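Local coordinates for protein glycosyl hydrolase, BNR repeat (PDB 3B7F) that probably acts as a glycosyl hydrolase, its chain folded as a seven-bladed beta-propeller with BNR repeats, at residues P40-W45 with H351-V356; I60-D63 with R69-M72; H116-T121 with K342-T347; N157-P160 with A164-G167; G217-F222 with G254-D259. All blocks are in the same frame, centred on the assembly; numbering follows the deposited sequence.

In the fold
The five contacts sample a seven-bladed beta-propeller from its centre to its periphery. Interactions 2 and 3 are buried: the first is a backbone-bonded hairpin within one four-stranded sheet, the second a glutamine bridging two non-adjacent blades, the contact's centre about 4 Å from the chain's. They touch through Leu120, whose CD1 lies 3.6 Å from Leu71 CB. The other three lie farther out and are partly buried, and each rests on one side chain: an arginine on a loop carbonyl in interaction 1, a loop histidine against a helix tryptophan in interaction 4, a strand tyrosine against a loop cysteine in interaction 5. Interactions 1 and 3 share the blade containing strands 346-348 and 356-359.

Interaction 1 (P40-W45 with H351-V356); sequences PARRTW and HAPVGV. With EDO (1,2-ethanediol), chain P.
Arg42 reaches from its loop to the loop 351-356 and ends on the carbonyl oxygen of Pro353. Its CB points toward that second loop, and CG stands beside the backbone N, opposite the carbonyl carbon. CD is the first atom to meet the other segment, 3.8 Å from His351 CD2. The chain bends at chi3 (-70°), and NE passes 3.6 Å from the same CD2. Here arginine and imidazole run past each other in opposite directions, their planes 41° apart. CZ then comes under His351 CB, 3.5 Å away, which sits over the centre of one guanidinium face. The two loops joined in this way belong to neighbouring blades of the propeller: 40-45 links strands 32-38 and 45-51, while 351-356 links strands 346-348 and 356-359 and contains a cis peptide before Pro353. At the tip, NH1 and NH2 grip Pro353 O end-on, at 3.0 Å from NH1 and 2.9 Å from NH2, both nitrogens lying in the carbonyl plane. Both bonds are bent, as expected when two donors share one acceptor. NH1 also forms a salt bridge with Asp349, whose OD1 takes the backbone N-H groups of His351 and Gly355. His351 is held separately, its NE2 bonded to Gly21 O.

Interaction 2 (I60-D63 with R69-M72); sequences IVQD and RMLM
Val61 and Leu71 form the hydrogen-bonded pair of an antiparallel hairpin between strands 56-62 and 70-75. Each backbone N donates to the other's carbonyl: Val61 N to Leu71 O at 2.8 Å and Leu71 N to Val61 O at 2.9 Å, both nearly straight. A third bond, Asp63 N to Arg69 O at 2.9 Å, continues the pairing toward the connecting loop, its donor tilted 30° from the carbonyl plane. Weaker CA-H...O contacts fill the non-hydrogen-bonded positions. Ile60 CA lies 3.4 Å from Leu71 O, and Met70 CA approaches Val61 O.

The apolar pair across the strands is Ile60 with Met72, on the face that also carries Gln62 and Met70; both methionines are selenomethionines. Ile60 and Met72 lie side by side and point the same way, CG1 of Ile60 being 4.1 Å from Met72 CG. Met72 stretches away from the backbone N (chi1 172°) and then bends at chi3, which brings its CE beside Ile60 CD1. Near the connecting loop, Asp63 CB and Arg69 CB pack 3.9 Å apart.

The charged and polar ends of these side chains turn to other residues. Asp63 forms a salt bridge with Arg65 and Arg69 with Glu66, while Gln62 NE2 bonds to the carbonyls of Arg392 and Pro67.

Within the propeller, the face bearing Ile60 and Met70 packs on strand 24-29 of one adjacent blade. Val61 and Leu71, on the other face, rest against Trp131 of strand 131-136, in the next blade.

Interaction 3 (H116-T121 with K342-T347); sequences HVFWLT and KRQAMT
At the centre of the propeller, a glutamine from the loop before strand 346-348 plugs into a classic beta bulge on the inner strand of another blade, where Phe118 and Trp119 both face Gly134. Gln344 donates through NE2 to Phe118 O over 2.9 Å, with an N-H...O angle of 162°. The acceptor lies in the amide plane, although NE2 is tilted from the carbonyl plane. Both aromatic side chains lie on one side of the amide plane, Phe118 near OE1 and Trp119 near NE2 and CG. OE1 sits over a face of the Phe118 ring, 3.2 Å from CZ, with amide and ring 26° apart. The Trp119 indole is almost parallel to the amide, at 6°; its CE3 lies 3.3 Å from NE2 and its CZ3 3.4 Å from Gln344 CG. With its chain extended beyond CG, Gln344 carries its amide to Phe118. Arg343 brings CD to the edge of the Phe118 ring, 3.8 Å from CZ, and carries NH1 onward to Ser197 OG. Gln344 and Arg343 are the central residues of a type I turn from Lys342 to Ala345. The inner strands of the blades converge on the centre in a beta-propeller, and here a loop preceding one such strand meets the bulged inner strand of a non-adjacent blade.

Interaction 4 (N157-P160 with A164-G167); sequences NDHP and AWTG
His159 lays one face of its imidazole on the outer end of the Trp165 indole. CH2 of Trp165 sits 3.4 Å above the plane of the histidine ring, over its centre, and is 3.4 Å from CE1 and 3.5 Å from NE2 of His159. CZ3 is a little farther, 3.8 Å from His159 CG. The planes are inclined at 36° with centroids 4.4 Å apart, so the pair is oblique. His159 CG extends anti to its own N (chi1 -165°), which carries the ring across to the helix.

In the next shell, both imidazole nitrogens are bonded. ND1 takes the backbone N-H of Met161, capping the start of helix 162-166, and NE2 bonds to Asp210 OD1. A water spans the same turn, donating to Pro160 O at 2.6 Å and accepting from Ala164 N at 3.1 Å. Farther out, Trp165 also meets two further rings: Phe230 edge-to-face, and Phe202 at about 45°.

With ND1 accepting from Met161 N, a neutral ring would carry its proton on NE2, facing Asp210; the two bonds hold the imidazole's orientation, and its contact with the indole is one of van der Waals packing.

Interaction 5 (G217-F222 with G254-D259); sequences GCAANF and GIYRMD. With EDO (1,2-ethanediol), chain J; EDO (1,2-ethanediol), chain R.
Tyr256 carries the close-packed part of this contact, its ring packed against residues Gly217 to Ala219. The sulfur of Cys218 stands over one face of the phenol, 4.1 Å from the ring centroid and 23° off the normal, in a sulfur-aromatic contact displaced toward CE1. Cys218 SG is anti to the backbone N (chi1 -172°), which turns it over the ring while Cys218 CA approaches CE2 at 3.7 Å. Gly217 O comes to 3.5 Å from the same CE2. At the far end of the ring, Ala219 N donates to Tyr256 OH across 3.0 Å with an N-H...O angle of 166°, and Ala219 CB rests 3.5 Å from that oxygen. Tyr256 OH also bonds to Cys253 O, so the hydroxyl is gripped from two backbone positions, which fixes where the ring's tip sits.

The looser side is at exposed Gly217, whose N donates to an ethanediol, probably from the crystallisation liquor. Farther along the strand and apart from this contact, a second ethanediol accepts from Arg257 NH2 at 3.2 Å through its O1; nearby, the Asp259 carboxylate has a salt bridge to Arg261.

Strand 254-259 lies between 246-251 and 264-266 in its blade. The loop 217-222 leads from strand 212-213 of the preceding blade toward strand 234-239, and Cys218 also touches Asn251, while Tyr256 packs against Trp265.

Interaction 1 (P40-W45 with H351-V356)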
# COMPACT_ATOMS: atom_id res chain seq x y z
N PRO A 40 19.73 16.71 -2.17
CA PRO A 40 19.32 16.44 -3.56
C PRO A 40 19.91 15.17 -4.20
O PRO A 40 19.27 14.54 -5.04
CB PRO A 40 19.82 17.68 -4.30
CG PRO A 40 20.00 18.72 -3.23
CD PRO A 40 20.42 18.00 -2.03
N ALA A 41 21.13 14.81 -3.79
CA ALA A 41 21.81 13.63 -4.25
C ALA A 41 21.31 12.34 -3.60
O ALA A 41 21.77 11.30 -3.98
CB ALA A 41 23.34 13.78 -4.01
N ARG A 42 20.40 12.41 -2.62
CA ARG A 42 19.85 11.25 -1.90
C ARG A 42 20.93 10.41 -1.24
O ARG A 42 20.82 9.16 -1.22
CB ARG A 42 18.97 10.37 -2.80
CG ARG A 42 17.72 11.07 -3.32
CD ARG A 42 16.96 10.18 -4.27
NE ARG A 42 17.69 10.00 -5.52
CZ ARG A 42 17.46 9.07 -6.46
NH1 ARG A 42 16.53 8.17 -6.32
NH2 ARG A 42 18.22 9.05 -7.57
N ARG A 43 21.96 11.08 -0.70
CA ARG A 43 23.04 10.33 -0.02
C ARG A 43 23.02 10.50 1.51
O ARG A 43 23.23 9.51 2.21
CB ARG A 43 24.42 10.59 -0.63
CG ARG A 43 25.35 11.59 -0.01
CD ARG A 43 26.78 11.14 -0.29
NE ARG A 43 27.14 9.95 0.50
CZ ARG A 43 27.85 9.93 1.65
NH1 ARG A 43 28.34 11.05 2.21
NH2 ARG A 43 28.09 8.77 2.24
N THR A 44 22.75 11.70 2.02
CA THR A 44 22.60 11.91 3.47
C THR A 44 21.12 12.20 3.76
O THR A 44 20.44 12.84 2.95
CB THR A 44 23.51 13.05 3.99
OG1 THR A 44 23.12 14.28 3.37
CG2 THR A 44 24.98 12.75 3.69
N TRP A 45 20.64 11.71 4.92
CA TRP A 45 19.26 11.85 5.36
C TRP A 45 19.13 12.42 6.78
O TRP A 45 19.95 12.15 7.64
CB TRP A 45 18.53 10.50 5.30
CG TRP A 45 18.39 9.96 3.91
CD1 TRP A 45 19.34 9.32 3.19
CD2 TRP A 45 17.21 9.98 3.08
NE1 TRP A 45 18.85 8.95 1.98
CE2 TRP A 45 17.54 9.34 1.87
CE3 TRP A 45 15.92 10.47 3.24
CZ2 TRP A 45 16.64 9.20 0.83
CZ3 TRP A 45 15.01 10.33 2.19
CH2 TRP A 45 15.37 9.69 1.01
N HIS A 351 12.72 9.85 -9.09
CA HIS A 351 14.00 10.39 -9.57
C HIS A 351 14.55 9.49 -10.64
O HIS A 351 13.98 8.44 -10.93
CB HIS A 351 15.00 10.53 -8.41
CG HIS A 351 14.75 11.72 -7.54
ND1 HIS A 351 13.49 12.11 -7.15
CD2 HIS A 351 15.61 12.57 -6.94
CE1 HIS A 351 13.58 13.17 -6.37
NE2 HIS A 351 14.86 13.47 -6.22
N ALA A 352 15.64 9.93 -11.26
CA ALA A 352 16.36 9.17 -12.27
C ALA A 352 17.79 8.99 -11.77
O ALA A 352 18.51 9.98 -11.64
CB ALA A 352 16.34 9.89 -13.61
N PRO A 353 18.19 7.76 -11.39
CA PRO A 353 17.45 6.51 -11.32
C PRO A 353 16.47 6.50 -10.17
O PRO A 353 16.62 7.24 -9.22
CB PRO A 353 18.53 5.45 -11.08
CG PRO A 353 19.70 6.12 -10.74
CD PRO A 353 19.57 7.58 -10.94
N VAL A 354 15.46 5.66 -10.28
CA VAL A 354 14.46 5.52 -9.26
C VAL A 354 15.07 4.90 -8.01
O VAL A 354 15.84 3.95 -8.08
CB VAL A 354 13.26 4.69 -9.78
CG1 VAL A 354 12.42 4.19 -8.61
CG2 VAL A 354 12.45 5.52 -10.72
N GLY A 355 14.76 5.52 -6.88
CA GLY A 355 15.15 5.09 -5.58
C GLY A 355 14.02 4.27 -4.99
O GLY A 355 12.85 4.49 -5.33
N VAL A 356 14.39 3.29 -4.16
CA VAL A 356 13.46 2.33 -3.56
C VAL A 356 13.76 2.27 -2.04
O VAL A 356 14.91 2.39 -1.59
CB VAL A 356 13.57 0.94 -4.22
CG1 VAL A 356 12.45 0.01 -3.71
CG2 VAL A 356 13.50 1.05 -5.74
C1 EDO P . 19.37 17.45 4.31
O1 EDO P . 18.39 16.48 4.69
C2 EDO P . 20.77 16.97 4.70
O2 EDO P . 20.86 15.54 4.60

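Interaction 2 (I60-D63 with R69-M72)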
# COMPACT_ATOMS: atom_id res chain seq x y z
N ILE A 60 0.56 7.53 6.05
CA ILE A 60 0.79 8.96 5.91
C ILE A 60 0.99 9.14 4.41
O ILE A 60 1.88 8.51 3.83
CB ILE A 60 2.02 9.52 6.70
CG1 ILE A 60 2.12 8.93 8.12
CG2 ILE A 60 1.94 11.05 6.77
CD1 ILE A 60 3.42 9.23 8.81
N VAL A 61 0.13 9.95 3.78
CA VAL A 61 0.16 10.15 2.34
C VAL A 61 0.12 11.64 2.01
O VAL A 61 -0.65 12.38 2.59
CB VAL A 61 -1.02 9.46 1.66
CG1 VAL A 61 -0.92 9.62 0.14
CG2 VAL A 61 -1.09 7.97 2.07
N GLN A 62 0.97 12.05 1.07
CA GLN A 62 0.99 13.41 0.54
C GLN A 62 0.03 13.47 -0.64
O GLN A 62 -0.06 12.51 -1.41
CB GLN A 62 2.36 13.75 0.02
CG GLN A 62 2.48 15.13 -0.60
CD GLN A 62 3.88 15.42 -1.01
OE1 GLN A 62 4.46 14.69 -1.81
NE2 GLN A 62 4.44 16.47 -0.46
N ASP A 63 -0.67 14.60 -0.79
CA ASP A 63 -1.52 14.84 -1.94
C ASP A 63 -0.57 15.25 -3.08
O ASP A 63 0.06 16.31 -3.00
CB ASP A 63 -2.52 15.97 -1.64
CG ASP A 63 -3.64 16.07 -2.66
OD1 ASP A 63 -3.49 15.56 -3.78
OD2 ASP A 63 -4.69 16.66 -2.32
N ARG A 69 -0.30 19.54 1.10
CA ARG A 69 -1.33 18.79 1.81
C ARG A 69 -0.94 17.33 2.07
O ARG A 69 -0.42 16.66 1.17
CB ARG A 69 -2.64 18.84 1.02
CG ARG A 69 -3.20 20.25 0.91
CD ARG A 69 -4.56 20.26 0.26
NE ARG A 69 -5.14 21.60 0.15
CZ ARG A 69 -5.83 22.24 1.11
NH1 ARG A 69 -6.01 21.72 2.33
NH2 ARG A 69 -6.33 23.45 0.84
N MSE A 70 -1.17 16.87 3.32
CA MSE A 70 -0.93 15.50 3.73
C MSE A 70 -2.01 15.01 4.67
O MSE A 70 -2.55 15.79 5.45
CB MSE A 70 0.36 15.35 4.51
CG MSE A 70 1.61 15.84 3.84
SE MSE A 70 3.13 15.19 4.90
CE MSE A 70 4.44 16.05 3.80
N LEU A 71 -2.30 13.70 4.57
CA LEU A 71 -3.25 13.01 5.45
C LEU A 71 -2.51 11.89 6.14
O LEU A 71 -1.57 11.33 5.59
CB LEU A 71 -4.48 12.46 4.72
CG LEU A 71 -5.49 13.50 4.14
CD1 LEU A 71 -6.76 12.80 3.69
CD2 LEU A 71 -5.86 14.62 5.12
N MSE A 72 -2.92 11.63 7.38
CA MSE A 72 -2.34 10.63 8.25
C MSE A 72 -3.45 9.84 8.98
O MSE A 72 -4.16 10.42 9.77
CB MSE A 72 -1.45 11.33 9.27
CG MSE A 72 -0.93 10.41 10.37
SE MSE A 72 -0.04 11.35 11.76
CE MSE A 72 1.38 12.20 10.80

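Interaction 3 (H116-T121 with K342-T347)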
# COMPACT_ATOMS: atom_id res chain seq x y z
N HIS A 116 -9.99 0.86 12.65
CA HIS A 116 -8.99 1.85 12.23
C HIS A 116 -9.07 2.14 10.74
O HIS A 116 -9.56 1.32 9.96
CB HIS A 116 -7.57 1.41 12.64
CG HIS A 116 -7.11 0.11 12.06
ND1 HIS A 116 -7.32 -1.10 12.69
CD2 HIS A 116 -6.41 -0.17 10.94
CE1 HIS A 116 -6.80 -2.07 11.96
NE2 HIS A 116 -6.25 -1.53 10.89
N VAL A 117 -8.64 3.34 10.37
CA VAL A 117 -8.50 3.73 8.97
C VAL A 117 -7.16 3.14 8.60
O VAL A 117 -6.13 3.46 9.21
CB VAL A 117 -8.50 5.24 8.78
CG1 VAL A 117 -8.31 5.60 7.28
CG2 VAL A 117 -9.78 5.84 9.34
N PHE A 118 -7.16 2.26 7.61
CA PHE A 118 -5.95 1.55 7.22
C PHE A 118 -5.19 2.17 6.04
O PHE A 118 -3.97 2.22 6.05
CB PHE A 118 -6.31 0.11 6.88
CG PHE A 118 -5.13 -0.73 6.53
CD1 PHE A 118 -4.29 -1.18 7.53
CD2 PHE A 118 -4.86 -1.07 5.22
CE1 PHE A 118 -3.18 -1.95 7.22
CE2 PHE A 118 -3.73 -1.83 4.91
CZ PHE A 118 -2.90 -2.27 5.90
N TRP A 119 -5.93 2.64 5.04
CA TRP A 119 -5.37 3.12 3.78
C TRP A 119 -6.00 4.41 3.32
O TRP A 119 -7.20 4.52 3.39
CB TRP A 119 -5.68 2.07 2.73
CG TRP A 119 -5.00 2.24 1.44
CD1 TRP A 119 -5.29 3.12 0.44
CD2 TRP A 119 -3.92 1.44 0.97
NE1 TRP A 119 -4.42 2.94 -0.61
CE2 TRP A 119 -3.58 1.90 -0.31
CE3 TRP A 119 -3.21 0.38 1.52
CZ2 TRP A 119 -2.56 1.34 -1.05
CZ3 TRP A 119 -2.21 -0.20 0.77
CH2 TRP A 119 -1.89 0.29 -0.50
N LEU A 120 -5.20 5.31 2.76
CA LEU A 120 -5.63 6.61 2.25
C LEU A 120 -5.15 6.74 0.80
O LEU A 120 -3.98 6.49 0.51
CB LEU A 120 -5.03 7.74 3.09
CG LEU A 120 -5.51 7.94 4.54
CD1 LEU A 120 -4.53 8.87 5.26
CD2 LEU A 120 -6.94 8.46 4.58
N THR A 121 -6.05 7.16 -0.08
CA THR A 121 -5.76 7.36 -1.52
C THR A 121 -6.24 8.73 -1.95
O THR A 121 -7.40 9.05 -1.73
CB THR A 121 -6.46 6.31 -2.38
OG1 THR A 121 -5.93 5.04 -2.06
CG2 THR A 121 -6.23 6.54 -3.83
N LYS A 342 5.94 -5.02 5.79
CA LYS A 342 4.48 -5.03 5.64
C LYS A 342 4.08 -4.39 4.29
O LYS A 342 4.93 -3.82 3.58
CB LYS A 342 3.81 -4.37 6.85
CG LYS A 342 3.77 -5.20 8.16
CD LYS A 342 3.35 -4.28 9.32
CE LYS A 342 2.51 -4.94 10.41
NZ LYS A 342 3.09 -6.07 11.10
N ARG A 343 2.78 -4.51 3.94
CA ARG A 343 2.20 -4.07 2.64
C ARG A 343 2.49 -2.68 2.18
O ARG A 343 2.67 -2.48 0.99
CB ARG A 343 0.69 -4.00 2.67
CG ARG A 343 -0.01 -5.16 2.91
CD ARG A 343 -1.33 -4.81 3.57
NE ARG A 343 -1.62 -6.06 4.24
CZ ARG A 343 -2.50 -6.95 3.88
NH1 ARG A 343 -3.35 -6.74 2.92
NH2 ARG A 343 -2.57 -8.06 4.57
N GLN A 344 2.36 -1.73 3.11
CA GLN A 344 2.55 -0.32 2.83
C GLN A 344 3.95 0.13 3.17
O GLN A 344 4.27 1.31 3.03
CB GLN A 344 1.55 0.52 3.64
CG GLN A 344 0.08 0.31 3.28
CD GLN A 344 -0.82 0.64 4.45
OE1 GLN A 344 -0.69 0.02 5.50
NE2 GLN A 344 -1.75 1.61 4.27
N ALA A 345 4.80 -0.79 3.59
CA ALA A 345 6.16 -0.46 4.04
C ALA A 345 7.27 -0.43 2.95
O ALA A 345 8.45 -0.36 3.29
CB ALA A 345 6.55 -1.36 5.24
N MSE A 346 6.91 -0.53 1.66
CA MSE A 346 7.85 -0.27 0.55
C MSE A 346 7.31 0.88 -0.27
O MSE A 346 6.10 0.98 -0.43
CB MSE A 346 8.04 -1.40 -0.45
CG MSE A 346 8.87 -2.51 -0.01
SE MSE A 346 9.75 -3.40 -1.51
CE MSE A 346 8.15 -3.94 -2.31
N THR A 347 8.21 1.70 -0.80
CA THR A 347 7.85 2.82 -1.66
C THR A 347 9.02 3.11 -2.58
O THR A 347 10.14 2.62 -2.39
CB THR A 347 7.48 4.08 -0.85
OG1 THR A 347 6.86 5.05 -1.68
CG2 THR A 347 8.72 4.67 -0.16

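Interaction 4 (N157-P160 with A164-G167)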
# COMPACT_ATOMS: atom_id res chain seq x y z
N ASN A 157 -20.31 -0.10 0.84
CA ASN A 157 -20.69 -0.42 2.24
C ASN A 157 -22.05 -1.06 2.44
O ASN A 157 -22.22 -1.82 3.40
CB ASN A 157 -20.59 0.82 3.15
CG ASN A 157 -19.15 1.22 3.48
OD1 ASN A 157 -18.20 0.77 2.85
ND2 ASN A 157 -18.99 2.09 4.49
N ASP A 158 -23.01 -0.72 1.58
CA ASP A 158 -24.36 -1.27 1.59
C ASP A 158 -24.65 -2.07 0.31
O ASP A 158 -25.79 -2.20 -0.07
CB ASP A 158 -25.40 -0.14 1.75
CG ASP A 158 -25.32 0.57 3.10
OD1 ASP A 158 -25.03 -0.06 4.13
OD2 ASP A 158 -25.59 1.78 3.12
N HIS A 159 -23.62 -2.59 -0.35
CA HIS A 159 -23.83 -3.46 -1.52
C HIS A 159 -24.47 -4.75 -1.00
O HIS A 159 -24.07 -5.21 0.09
CB HIS A 159 -22.50 -3.79 -2.21
CG HIS A 159 -22.65 -4.36 -3.58
ND1 HIS A 159 -23.07 -5.66 -3.82
CD2 HIS A 159 -22.44 -3.81 -4.80
CE1 HIS A 159 -23.11 -5.88 -5.12
NE2 HIS A 159 -22.73 -4.77 -5.74
N PRO A 160 -25.49 -5.30 -1.70
CA PRO A 160 -26.09 -6.58 -1.22
C PRO A 160 -25.10 -7.76 -1.05
O PRO A 160 -25.28 -8.57 -0.16
CB PRO A 160 -27.16 -6.92 -2.28
CG PRO A 160 -26.93 -5.99 -3.41
CD PRO A 160 -26.18 -4.79 -2.90
N ALA A 164 -21.06 -11.16 2.03
CA ALA A 164 -20.53 -12.35 1.35
C ALA A 164 -19.08 -12.12 0.87
O ALA A 164 -18.23 -13.01 1.00
CB ALA A 164 -21.43 -12.72 0.17
N TRP A 165 -18.83 -10.94 0.30
CA TRP A 165 -17.49 -10.56 -0.14
C TRP A 165 -16.49 -10.41 1.01
O TRP A 165 -15.38 -10.91 0.90
CB TRP A 165 -17.50 -9.25 -0.92
CG TRP A 165 -18.20 -9.28 -2.22
CD1 TRP A 165 -18.40 -10.36 -3.03
CD2 TRP A 165 -18.66 -8.15 -2.95
NE1 TRP A 165 -19.01 -9.98 -4.18
CE2 TRP A 165 -19.17 -8.62 -4.17
CE3 TRP A 165 -18.69 -6.78 -2.69
CZ2 TRP A 165 -19.74 -7.77 -5.12
CZ3 TRP A 165 -19.23 -5.93 -3.63
CH2 TRP A 165 -19.75 -6.43 -4.83
N THR A 166 -16.89 -9.75 2.10
CA THR A 166 -16.02 -9.53 3.25
C THR A 166 -15.94 -10.72 4.20
O THR A 166 -14.85 -11.19 4.52
CB THR A 166 -16.48 -8.31 4.11
OG1 THR A 166 -17.74 -8.60 4.71
CG2 THR A 166 -16.57 -7.02 3.29
N GLY A 167 -17.10 -11.18 4.68
CA GLY A 167 -17.23 -12.28 5.67
C GLY A 167 -17.41 -11.71 7.09
O GLY A 167 -18.39 -10.99 7.36
O HOH W 1 -23.87 -10.34 1.11

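Interaction 5 (G217-F222 with G254-D259)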
# COMPACT_ATOMS: atom_id res chain seq x y z
N GLY A 217 -7.86 -15.83 -12.40
CA GLY A 217 -6.48 -16.27 -12.59
C GLY A 217 -5.65 -16.30 -11.32
O GLY A 217 -4.55 -16.85 -11.30
N CYS A 218 -6.20 -15.75 -10.24
CA CYS A 218 -5.52 -15.65 -8.95
C CYS A 218 -5.85 -16.84 -8.05
O CYS A 218 -6.99 -17.16 -7.88
CB CYS A 218 -5.97 -14.33 -8.31
SG CYS A 218 -5.14 -13.85 -6.85
N ALA A 219 -4.85 -17.51 -7.48
CA ALA A 219 -5.12 -18.62 -6.54
C ALA A 219 -5.64 -18.10 -5.19
O ALA A 219 -5.44 -16.94 -4.84
CB ALA A 219 -3.89 -19.43 -6.32
N ALA A 220 -6.34 -18.98 -4.48
CA ALA A 220 -6.87 -18.77 -3.13
C ALA A 220 -6.80 -20.15 -2.48
O ALA A 220 -7.81 -20.78 -2.09
CB ALA A 220 -8.29 -18.24 -3.16
N ASN A 221 -5.57 -20.60 -2.35
CA ASN A 221 -5.25 -21.95 -1.84
C ASN A 221 -5.58 -22.24 -0.34
O ASN A 221 -5.55 -23.38 0.12
CB ASN A 221 -3.79 -22.27 -2.26
CG ASN A 221 -3.65 -22.34 -3.84
OD1 ASN A 221 -4.61 -22.71 -4.55
ND2 ASN A 221 -2.46 -21.97 -4.36
N PHE A 222 -5.93 -21.18 0.38
CA PHE A 222 -6.43 -21.26 1.76
C PHE A 222 -7.96 -21.52 1.83
O PHE A 222 -8.50 -21.71 2.92
CB PHE A 222 -6.09 -19.97 2.54
CG PHE A 222 -6.57 -18.69 1.87
CD1 PHE A 222 -5.76 -18.02 0.93
CD2 PHE A 222 -7.81 -18.16 2.16
CE1 PHE A 222 -6.19 -16.90 0.30
CE2 PHE A 222 -8.24 -17.02 1.52
CZ PHE A 222 -7.42 -16.39 0.60
N GLY A 254 0.74 -15.46 -4.30
CA GLY A 254 1.64 -15.14 -5.38
C GLY A 254 1.70 -13.72 -5.87
O GLY A 254 0.96 -12.85 -5.39
N ILE A 255 2.64 -13.51 -6.79
CA ILE A 255 2.84 -12.23 -7.47
C ILE A 255 2.12 -12.40 -8.80
O ILE A 255 2.35 -13.40 -9.49
CB ILE A 255 4.31 -11.86 -7.73
CG1 ILE A 255 5.13 -11.90 -6.42
CG2 ILE A 255 4.38 -10.47 -8.41
CD1 ILE A 255 6.67 -11.96 -6.66
N TYR A 256 1.25 -11.45 -9.13
CA TYR A 256 0.49 -11.49 -10.35
C TYR A 256 0.55 -10.19 -11.12
O TYR A 256 0.71 -9.13 -10.55
CB TYR A 256 -1.01 -11.76 -10.06
CG TYR A 256 -1.29 -13.10 -9.42
CD1 TYR A 256 -1.18 -13.26 -8.04
CD2 TYR A 256 -1.64 -14.19 -10.19
CE1 TYR A 256 -1.42 -14.49 -7.44
CE2 TYR A 256 -1.88 -15.43 -9.60
CZ TYR A 256 -1.76 -15.57 -8.21
OH TYR A 256 -1.99 -16.78 -7.61
N ARG A 257 0.34 -10.32 -12.43
CA ARG A 257 0.24 -9.21 -13.35
C ARG A 257 -1.06 -9.39 -14.15
O ARG A 257 -1.38 -10.50 -14.59
CB ARG A 257 1.42 -9.18 -14.31
CG ARG A 257 1.42 -7.98 -15.25
CD ARG A 257 2.50 -8.12 -16.28
NE ARG A 257 2.45 -7.02 -17.25
CZ ARG A 257 1.73 -6.99 -18.38
NH1 ARG A 257 0.90 -7.97 -18.72
NH2 ARG A 257 1.81 -5.93 -19.15
N MSE A 258 -1.80 -8.30 -14.32
CA MSE A 258 -2.99 -8.29 -15.17
C MSE A 258 -2.95 -7.13 -16.16
O MSE A 258 -2.71 -5.99 -15.78
CB MSE A 258 -4.28 -8.17 -14.35
CG MSE A 258 -5.54 -8.00 -15.21
SE MSE A 258 -7.19 -7.74 -14.29
CE MSE A 258 -7.53 -9.47 -13.62
N ASP A 259 -3.17 -7.44 -17.42
CA ASP A 259 -3.45 -6.44 -18.43
C ASP A 259 -4.98 -6.42 -18.37
O ASP A 259 -5.62 -7.43 -18.69
CB ASP A 259 -2.93 -6.85 -19.80
CG ASP A 259 -3.17 -5.79 -20.83
OD1 ASP A 259 -4.23 -5.14 -20.78
OD2 ASP A 259 -2.28 -5.61 -21.68
C1 EDO J . 0.71 -7.34 -22.72
O1 EDO J . 0.07 -6.45 -21.78
C2 EDO J . 1.08 -8.72 -22.12
O2 EDO J . -0.03 -9.39 -21.48
C1 EDO R . -9.31 -17.74 -9.52
O1 EDO R . -9.75 -18.03 -8.17
C2 EDO R . -10.42 -17.85 -10.55
O2 EDO R . -9.84 -18.10 -11.84